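Local coordinates for protein putative N-acetylmuramoyl-L-alanine amidase (Neisseria meningitidis MC58, PDB 3CZX) that probably hydrolyses, as a zinc-dependent amidase, the bond between N-acetylmuramoyl and L-amino acid residues in certain cell-wall glycopeptides, at residues A[35-38]-A[39-43]; A[167-170]-A[171-175]; A[80-84]-A[85-89]. All blocks are in the same frame, centred on the assembly; numbering follows the deposited sequence.

Contact 1: A[35-38]-A[39-43]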
ATOM      1  N   ASN A  35      -6.856  -2.464   2.632  1.00 10.79           N
ATOM      2  CA  ASN A  35      -6.766  -2.597   1.172  1.00 11.50           C
ATOM      3  C   ASN A  35      -5.955  -3.801   0.744  1.00 12.72           C
ATOM      4  O   ASN A  35      -6.322  -4.511  -0.216  1.00 13.06           O
ATOM      5  CB  ASN A  35      -6.198  -1.303   0.547  1.00 11.26           C
ATOM      6  CG  ASN A  35      -7.208  -0.186   0.499  1.00 12.52           C
ATOM      7  OD1 ASN A  35      -8.367  -0.371   0.800  1.00 13.84           O
ATOM      8  ND2 ASN A  35      -6.762   1.031   0.128  1.00 14.42           N
ATOM      9  N   ILE A  36      -4.816  -3.997   1.398  1.00 12.28           N
ATOM     10  CA  ILE A  36      -3.879  -5.059   0.992  1.00 13.00           C
ATOM     11  C   ILE A  36      -4.483  -6.403   1.345  1.00 12.52           C
ATOM     12  O   ILE A  36      -4.486  -7.352   0.544  1.00 13.65           O
ATOM     13  CB  ILE A  36      -2.504  -4.889   1.592  1.00 14.17           C
ATOM     14  CG1 ILE A  36      -1.890  -3.566   1.089  1.00 12.74           C
ATOM     15  CG2 ILE A  36      -1.615  -6.046   1.245  1.00 13.69           C
ATOM     16  CD1 ILE A  36      -0.628  -3.211   1.834  1.00 14.97           C
ATOM     17  N   VAL A  37      -4.987  -6.548   2.569  1.00 10.02           N
ATOM     18  CA  VAL A  37      -5.575  -7.822   2.925  1.00 10.14           C
ATOM     19  C   VAL A  37      -6.762  -8.135   2.036  1.00 10.72           C
ATOM     20  O   VAL A  37      -6.920  -9.278   1.629  1.00 11.57           O
ATOM     21  CB  VAL A  37      -5.953  -7.856   4.428  1.00  9.33           C
ATOM     22  CG1 VAL A  37      -6.707  -9.164   4.792  1.00  9.47           C
ATOM     23  CG2 VAL A  37      -4.741  -7.739   5.299  1.00  8.29           C
ATOM     24  N   ALA A  38      -7.586  -7.146   1.748  1.00 10.89           N
ATOM     25  CA  ALA A  38      -8.780  -7.333   0.890  1.00 11.10           C
ATOM     26  C   ALA A  38      -8.352  -7.781  -0.498  1.00 13.30           C
ATOM     27  O   ALA A  38      -8.912  -8.744  -1.071  1.00 12.63           O
ATOM     28  CB  ALA A  38      -9.582  -6.051   0.815  1.00 12.73           C
ATOM     29  N   SER A  39      -7.354  -7.086  -1.052  1.00 14.73           N
ATOM     30  CA  SER A  39      -6.918  -7.393  -2.421  1.00 16.08           C
ATOM     31  C   SER A  39      -6.383  -8.830  -2.566  1.00 16.27           C
ATOM     32  O   SER A  39      -6.651  -9.473  -3.579  1.00 17.01           O
ATOM     33  CB  SER A  39      -5.866  -6.397  -2.884  1.00 17.06           C
ATOM     34  OG  SER A  39      -4.675  -6.574  -2.163  1.00 21.32           O
ATOM     35  N   ILE A  40      -5.672  -9.334  -1.557  1.00 14.55           N
ATOM     36  CA  ILE A  40      -5.101 -10.677  -1.577  1.00 15.13           C
ATOM     37  C   ILE A  40      -6.215 -11.717  -1.422  1.00 14.88           C
ATOM     38  O   ILE A  40      -6.224 -12.763  -2.093  1.00 16.06           O
ATOM     39  CB  ILE A  40      -3.996 -10.853  -0.513  1.00 15.07           C
ATOM     40  CG1 ILE A  40      -2.800  -9.941  -0.857  1.00 15.18           C
ATOM     41  CG2 ILE A  40      -3.540 -12.312  -0.431  1.00 15.03           C
ATOM     42  CD1 ILE A  40      -1.669  -9.900   0.160  1.00 16.14           C
ATOM     43  N   LEU A  41      -7.165 -11.457  -0.527  1.00 13.81           N
ATOM     44  CA  LEU A  41      -8.273 -12.402  -0.365  1.00 13.95           C
ATOM     45  C   LEU A  41      -9.054 -12.521  -1.680  1.00 15.02           C
ATOM     46  O   LEU A  41      -9.436 -13.623  -2.083  1.00 14.90           O
ATOM     47  CB  LEU A  41      -9.166 -11.980   0.809  1.00 13.74           C
ATOM     48  CG  LEU A  41      -8.603 -12.193   2.218  1.00 10.75           C
ATOM     49  CD1 LEU A  41      -9.439 -11.467   3.218  1.00 12.08           C
ATOM     50  CD2 LEU A  41      -8.475 -13.687   2.609  1.00 13.08           C
ATOM     51  N   ARG A  42      -9.274 -11.398  -2.340  1.00 15.03           N
ATOM     52  CA  ARG A  42      -9.961 -11.395  -3.661  1.00 16.92           C
ATOM     53  C   ARG A  42      -9.097 -12.004  -4.768  1.00 18.20           C
ATOM     54  O   ARG A  42      -9.543 -12.960  -5.449  1.00 19.57           O
ATOM     55  CB  ARG A  42     -10.408  -9.983  -3.990  1.00 16.23           C
ATOM     56  CG  ARG A  42     -11.459  -9.479  -3.104  1.00 17.42           C
ATOM     57  CD  ARG A  42     -11.622  -7.975  -3.200  1.00 15.12           C
ATOM     58  NE  ARG A  42     -12.829  -7.475  -2.598  1.00 15.35           N
ATOM     59  CZ  ARG A  42     -13.045  -6.215  -2.215  1.00 15.60           C
ATOM     60  NH1 ARG A  42     -12.116  -5.258  -2.382  1.00 16.22           N
ATOM     61  NH2 ARG A  42     -14.195  -5.872  -1.682  1.00 15.43           N
ATOM     62  N   ASN A  43      -7.861 -11.524  -4.942  1.00 19.20           N
ATOM     63  CA  ASN A  43      -6.963 -12.035  -6.026  1.00 19.64           C
ATOM     64  C   ASN A  43      -6.505 -13.446  -5.927  1.00 20.59           C
ATOM     65  O   ASN A  43      -6.604 -14.210  -6.905  1.00 21.54           O
ATOM     66  CB  ASN A  43      -5.683 -11.200  -6.124  1.00 20.29           C
ATOM     67  CG  ASN A  43      -5.955  -9.766  -6.429  1.00 22.39           C
ATOM     68  OD1 ASN A  43      -7.042  -9.422  -6.880  1.00 26.17           O
ATOM     69  ND2 ASN A  43      -4.958  -8.905  -6.184  1.00 25.83           N
TER

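Contact 2: A[167-170]-A[171-175]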
ATOM      1  N   ARG A 167      -0.095 -10.043   3.708  1.00 11.01           N
ATOM      2  CA  ARG A 167      -0.239 -11.364   3.054  1.00 11.25           C
ATOM      3  C   ARG A 167      -0.377 -12.487   4.067  1.00 12.11           C
ATOM      4  O   ARG A 167      -1.222 -13.373   3.901  1.00 11.58           O
ATOM      5  CB  ARG A 167       0.931 -11.657   2.107  1.00 12.52           C
ATOM      6  CG  ARG A 167       0.725 -12.971   1.333  1.00 12.44           C
ATOM      7  CD  ARG A 167       1.752 -13.164   0.269  1.00 16.26           C
ATOM      8  NE  ARG A 167       1.697 -12.106  -0.720  1.00 18.64           N
ATOM      9  CZ  ARG A 167       0.885 -12.047  -1.771  1.00 22.11           C
ATOM     10  NH1 ARG A 167       0.006 -12.996  -2.009  1.00 22.62           N
ATOM     11  NH2 ARG A 167       0.951 -11.007  -2.589  1.00 25.06           N
ATOM     12  N   ALA A 168       0.433 -12.466   5.134  1.00 10.43           N
ATOM     13  CA  ALA A 168       0.317 -13.448   6.249  1.00 10.62           C
ATOM     14  C   ALA A 168      -1.116 -13.421   6.827  1.00 10.68           C
ATOM     15  O   ALA A 168      -1.717 -14.470   7.104  1.00 11.02           O
ATOM     16  CB  ALA A 168       1.375 -13.176   7.376  1.00 11.76           C
ATOM     17  N   ILE A 169      -1.667 -12.218   7.004  1.00  9.56           N
ATOM     18  CA  ILE A 169      -3.016 -12.089   7.575  1.00  9.76           C
ATOM     19  C   ILE A 169      -4.055 -12.715   6.617  1.00  9.74           C
ATOM     20  O   ILE A 169      -4.879 -13.551   7.014  1.00 10.47           O
ATOM     21  CB  ILE A 169      -3.355 -10.597   7.881  1.00  9.83           C
ATOM     22  CG1 ILE A 169      -2.501 -10.073   9.044  1.00  8.70           C
ATOM     23  CG2 ILE A 169      -4.889 -10.413   8.180  1.00  9.27           C
ATOM     24  CD1 ILE A 169      -2.530  -8.507   9.205  1.00  8.33           C
ATOM     25  N   ALA A 170      -3.987 -12.324   5.358  1.00  9.68           N
ATOM     26  CA  ALA A 170      -4.887 -12.829   4.314  1.00  9.82           C
ATOM     27  C   ALA A 170      -4.774 -14.359   4.247  1.00 10.17           C
ATOM     28  O   ALA A 170      -5.783 -15.074   4.198  1.00 11.00           O
ATOM     29  CB  ALA A 170      -4.545 -12.164   2.966  1.00  9.64           C
ATOM     30  N   ASP A 171      -3.552 -14.869   4.172  1.00 10.41           N
ATOM     31  CA  ASP A 171      -3.351 -16.322   4.058  1.00 11.26           C
ATOM     32  C   ASP A 171      -3.957 -17.092   5.253  1.00 11.37           C
ATOM     33  O   ASP A 171      -4.500 -18.217   5.090  1.00 11.14           O
ATOM     34  CB  ASP A 171      -1.865 -16.664   3.945  1.00 11.26           C
ATOM     35  CG  ASP A 171      -1.263 -16.338   2.586  1.00 11.32           C
ATOM     36  OD1 ASP A 171      -1.997 -16.147   1.573  1.00 14.21           O
ATOM     37  OD2 ASP A 171      -0.019 -16.262   2.550  1.00 15.87           O
ATOM     38  N   ALA A 172      -3.824 -16.517   6.450  1.00 11.14           N
ATOM     39  CA  ALA A 172      -4.356 -17.122   7.671  1.00 11.60           C
ATOM     40  C   ALA A 172      -5.889 -17.143   7.664  1.00 11.59           C
ATOM     41  O   ALA A 172      -6.507 -18.102   8.153  1.00 11.40           O
ATOM     42  CB  ALA A 172      -3.801 -16.407   8.921  1.00 12.23           C
ATOM     43  N   ILE A 173      -6.511 -16.075   7.157  1.00 11.81           N
ATOM     44  CA  ILE A 173      -7.955 -16.003   7.049  1.00 11.90           C
ATOM     45  C   ILE A 173      -8.413 -17.081   6.087  1.00 12.39           C
ATOM     46  O   ILE A 173      -9.249 -17.880   6.435  1.00 12.77           O
ATOM     47  CB  ILE A 173      -8.454 -14.591   6.610  1.00 11.32           C
ATOM     48  CG1 ILE A 173      -8.188 -13.540   7.674  1.00 11.58           C
ATOM     49  CG2 ILE A 173      -9.946 -14.592   6.280  1.00 11.73           C
ATOM     50  CD1 ILE A 173      -8.359 -12.101   7.194  1.00  9.94           C
ATOM     51  N   ALA A 174      -7.797 -17.142   4.917  1.00 12.78           N
ATOM     52  CA  ALA A 174      -8.163 -18.151   3.917  1.00 13.62           C
ATOM     53  C   ALA A 174      -7.983 -19.551   4.465  1.00 14.01           C
ATOM     54  O   ALA A 174      -8.859 -20.398   4.315  1.00 14.80           O
ATOM     55  CB  ALA A 174      -7.365 -17.960   2.643  1.00 14.44           C
HETATM   56  N   MSE A 175      -6.876 -19.796   5.135  1.00 14.81           N
HETATM   57  CA  MSE A 175      -6.632 -21.145   5.706  1.00 15.25           C
HETATM   58  C   MSE A 175      -7.715 -21.542   6.722  1.00 15.41           C
HETATM   59  O   MSE A 175      -8.214 -22.691   6.732  1.00 15.70           O
HETATM   60  CB  MSE A 175      -5.245 -21.208   6.326  1.00 16.99           C
HETATM   61  CG  MSE A 175      -4.942 -22.437   7.133  1.00 20.15           C
HETATM   62 SE   MSE A 175      -4.584 -23.927   5.930  1.00 42.79          SE
HETATM   63  CE  MSE A 175      -2.744 -23.447   5.522  1.00 33.95           C
TER
HETATM   64  O   HOH W   1      -0.943 -15.256  -0.828  1.00 27.78           O

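Contact 3: A[80-84]-A[85-89]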
ATOM      1  N   ASN A  80      -2.392   0.347  17.886  1.00 14.04           N
ATOM      2  CA  ASN A  80      -2.334   0.671  19.293  1.00 14.97           C
ATOM      3  C   ASN A  80      -1.446   1.898  19.486  1.00 15.24           C
ATOM      4  O   ASN A  80      -0.804   2.359  18.552  1.00 13.52           O
ATOM      5  CB  ASN A  80      -1.877  -0.529  20.119  1.00 13.90           C
ATOM      6  CG  ASN A  80      -2.631  -0.645  21.427  1.00 17.46           C
ATOM      7  OD1 ASN A  80      -2.979   0.378  22.051  1.00 16.55           O
ATOM      8  ND2 ASN A  80      -2.902  -1.884  21.850  1.00 18.08           N
ATOM      9  N   ALA A  81      -1.482   2.481  20.674  1.00 15.48           N
ATOM     10  CA  ALA A  81      -0.670   3.638  20.990  1.00 16.11           C
ATOM     11  C   ALA A  81      -0.555   3.743  22.513  1.00 17.59           C
ATOM     12  O   ALA A  81      -1.518   3.467  23.220  1.00 18.01           O
ATOM     13  CB  ALA A  81      -1.306   4.902  20.442  1.00 15.30           C
ATOM     14  N   ALA A  82       0.606   4.166  22.983  1.00 18.26           N
ATOM     15  CA  ALA A  82       0.849   4.461  24.397  1.00 18.58           C
ATOM     16  C   ALA A  82       1.805   5.640  24.507  1.00 20.23           C
ATOM     17  O   ALA A  82       2.630   5.898  23.607  1.00 19.95           O
ATOM     18  CB  ALA A  82       1.430   3.275  25.105  1.00 18.94           C
ATOM     19  N   ALA A  83       1.688   6.367  25.621  1.00 20.94           N
ATOM     20  CA  ALA A  83       2.686   7.384  25.943  1.00 21.78           C
ATOM     21  C   ALA A  83       4.054   6.713  26.146  1.00 21.80           C
ATOM     22  O   ALA A  83       5.098   7.288  25.828  1.00 22.94           O
ATOM     23  CB  ALA A  83       2.253   8.175  27.178  1.00 22.32           C
ATOM     24  N   ASN A  84       4.040   5.488  26.649  1.00 21.82           N
ATOM     25  CA  ASN A  84       5.251   4.699  26.806  1.00 22.00           C
ATOM     26  C   ASN A  84       5.674   4.144  25.452  1.00 21.89           C
ATOM     27  O   ASN A  84       5.075   3.172  24.967  1.00 20.94           O
ATOM     28  CB  ASN A  84       5.020   3.526  27.751  1.00 21.98           C
ATOM     29  CG  ASN A  84       6.216   2.594  27.834  1.00 22.90           C
ATOM     30  OD1 ASN A  84       7.269   2.811  27.211  1.00 24.69           O
ATOM     31  ND2 ASN A  84       6.059   1.529  28.623  1.00 29.12           N
ATOM     32  N   LYS A  85       6.722   4.735  24.880  1.00 21.83           N
ATOM     33  CA  LYS A  85       7.138   4.403  23.511  1.00 20.98           C
ATOM     34  C   LYS A  85       7.891   3.079  23.397  1.00 20.68           C
ATOM     35  O   LYS A  85       8.360   2.736  22.311  1.00 21.88           O
ATOM     36  CB  LYS A  85       7.925   5.559  22.905  1.00 21.81           C
ATOM     37  CG  LYS A  85       7.059   6.728  22.539  1.00 21.21           C
ATOM     38  CD  LYS A  85       7.869   7.837  21.872  1.00 21.90           C
ATOM     39  CE  LYS A  85       8.335   7.446  20.465  1.00 22.19           C
ATOM     40  NZ  LYS A  85       7.197   7.136  19.558  1.00 19.65           N
ATOM     41  N   THR A  86       7.992   2.334  24.503  1.00 19.47           N
ATOM     42  CA  THR A  86       8.486   0.987  24.500  1.00 19.21           C
ATOM     43  C   THR A  86       7.350  -0.052  24.573  1.00 17.60           C
ATOM     44  O   THR A  86       7.611  -1.235  24.408  1.00 17.31           O
ATOM     45  CB  THR A  86       9.472   0.739  25.666  1.00 20.58           C
ATOM     46  OG1 THR A  86       8.758   0.775  26.896  1.00 22.41           O
ATOM     47  CG2 THR A  86      10.595   1.776  25.683  1.00 21.49           C
ATOM     48  N   ALA A  87       6.112   0.384  24.790  1.00 16.49           N
ATOM     49  CA  ALA A  87       4.933  -0.532  24.802  1.00 15.81           C
ATOM     50  C   ALA A  87       4.913  -1.239  23.442  1.00 15.39           C
ATOM     51  O   ALA A  87       5.132  -0.603  22.417  1.00 14.80           O
ATOM     52  CB  ALA A  87       3.654   0.224  24.990  1.00 15.94           C
ATOM     53  N   THR A  88       4.646  -2.540  23.449  1.00 13.83           N
ATOM     54  CA  THR A  88       4.738  -3.346  22.242  1.00 14.06           C
ATOM     55  C   THR A  88       3.771  -4.522  22.295  1.00 13.07           C
ATOM     56  O   THR A  88       3.408  -4.983  23.375  1.00 13.94           O
ATOM     57  CB  THR A  88       6.168  -3.878  22.036  1.00 13.33           C
ATOM     58  OG1 THR A  88       6.290  -4.546  20.760  1.00 13.66           O
ATOM     59  CG2 THR A  88       6.608  -4.825  23.162  1.00 13.70           C
ATOM     60  N   GLY A  89       3.358  -4.994  21.122  1.00 13.12           N
ATOM     61  CA  GLY A  89       2.699  -6.299  21.001  1.00 12.05           C
ATOM     62  C   GLY A  89       1.397  -6.194  20.233  1.00 11.93           C
ATOM     63  O   GLY A  89       0.933  -5.107  19.910  1.00 11.41           O
TER
HETATM   64  O   HOH W   2      -1.614  -3.813  20.038  1.00 14.97           O
HETATM   65  O   HOH W   3       4.563   2.285  22.369  1.00 14.58           O

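Contact 1: A[35-38]-A[39-43]
The carbonyl oxygen of I36 is gripped twice from the same face of its plane. S39 OG donates to I36 O at 2.8 Å, and I40 N donates to I36 O at 3.1 Å as the regular i to i+4 bond of the helix. The hydroxyl comes in from the flank, with a C=O...OG angle of 114°. It gets there because chi1 of S39 (68°) sets OG between the backbone N and the carbonyl carbon, folding it back over the preceding turn; a short hydroxyl-bearing side chain suits this position. Further along, V37 O accepts from L41 N at 3.1 Å and A38 O from R42 N at 3.0 Å, the latter with an N-H...O angle of 164°. All of this belongs to helix 26-45, which flanks the central sheet of the alpha/beta amidase fold. V37, A38 and L41 carry their apolar groups to strand 6-10; I36 and I40 turn to helix 152-177, and V37 also touches C166 there. Successive turns match: I36 CG2 lies 4.0 Å from I40 CD1, and V37 CG1 lies 3.9 Å from L41 CD1, each pair side by side and pointing the same way. At the exposed side the R42 chain runs extended, its CG 3.3 Å from A38 O, and its NH2 bonds to V49 O. A38 CB lies 4.2 Å from R42 NH1, oblique to the guanidinium.

Contact 2: A[167-170]-A[171-175]
R167 swings its CG trans to the backbone N (chi1 -175°) and bends at chi3 (-61°), while D171, one helical turn later, keeps its CG beside its own N with chi1 -74°. These rotations send the two chains slantwise across each other, so that the methylene R167 CG comes 3.6 Å from D171 OD2 while the charged ends stay apart, R167 NH1 and D171 OD1 being separated by 5.2 Å. A water spans the gap. It accepts from R167 NH1 at 2.7 Å, lying in the plane at the edge of the guanidinium, and donates to D171 OD1 at 2.8 Å. Opposite charges this near probably still steady one another through the water, although each end has a firmer partner on helix 26-45: R167 NH1 forms a salt bridge with D44 and D171 OD1 is hydrogen-bonded by Y45 OH, an arginine with long reach and a short aspartate thus tying helix 152-177 to its neighbour in the helical layer beside the sheet of this alpha/beta fold. R167 also packs on T54 of the second subunit. Beneath the side chains the i to i+4 ladder is regular, with D171 N donating to R167 O at 2.8 Å and A174 N to A170 O at 3.0 Å. On another face I169 CG2 rests 4.0 Å from I173 CD1, the two isoleucines side by side. Both meet L105 of helix 99-113, and A172, whose small methyl keeps the helix slim where that neighbour presses in, touches A108 on it.

Contact 3: A[80-84]-A[85-89]
N84 OD1 takes two hydrogen bonds from T86, one from the backbone T86 N at 2.8 Å and one from T86 OG1 at a short 2.5 Å. The hydroxyl approaches tilted from the plane of the amide carbonyl, whereas the T86 N donor stands well above it, 48° out. The chi1 of N84 (174°) points CG away from its own N, next to the carbonyl carbon, and brings OD1 to T86. The main chain closes too: A87 N donates to N84 O at 3.0 Å, and a water donates both to N84 O and to A87 O, bridging the two ends of the turn. Across the loop the methyls of A82 and A87 meet, CB to CB, at 3.8 Å, small groups that let the two arms approach. At the base of the loop, N80 OD1 accepts from A81 N within its own arm, and a second water joins the arms, accepting from N80 ND2 at 2.9 Å and donating to G89 O at 2.9 Å. G89 has a phi of 129°, where a CB would be pressed against the carbonyl oxygen of T88. Farther out, the bent chain of K85 takes its NZ to S150 O and to a salt bridge with D152, S150 OG accepts from A82 N and N151 ND2 bonds to A87 O, all at the start of helix 152-177. The outcome is a type I beta turn from N84 to A87 with an Asx turn built on its first residue, a role to which asparagine is well fitted.

Contacts 1 and 2 lie on helices 26-45 and 152-177, which pack against each other with the contact centres about 10 Å apart. L41 CD2 comes 3.4 Å from A170 O, and I40 CG2 sits 3.5 Å from A170 CB, the alanine allowing this close approach. Contact 3 stands well apart, its centre about 28 Å from that of contact 1 and about 26 Å from that of contact 2. None of the three touches the zinc, which H12, E26 and H78 hold; E26 is, however, the first residue of helix 26-45, which carries contact 1. The I169 side chain is about 11 Å from that of H78, and the A82 side chain is about 13 Å from the metal.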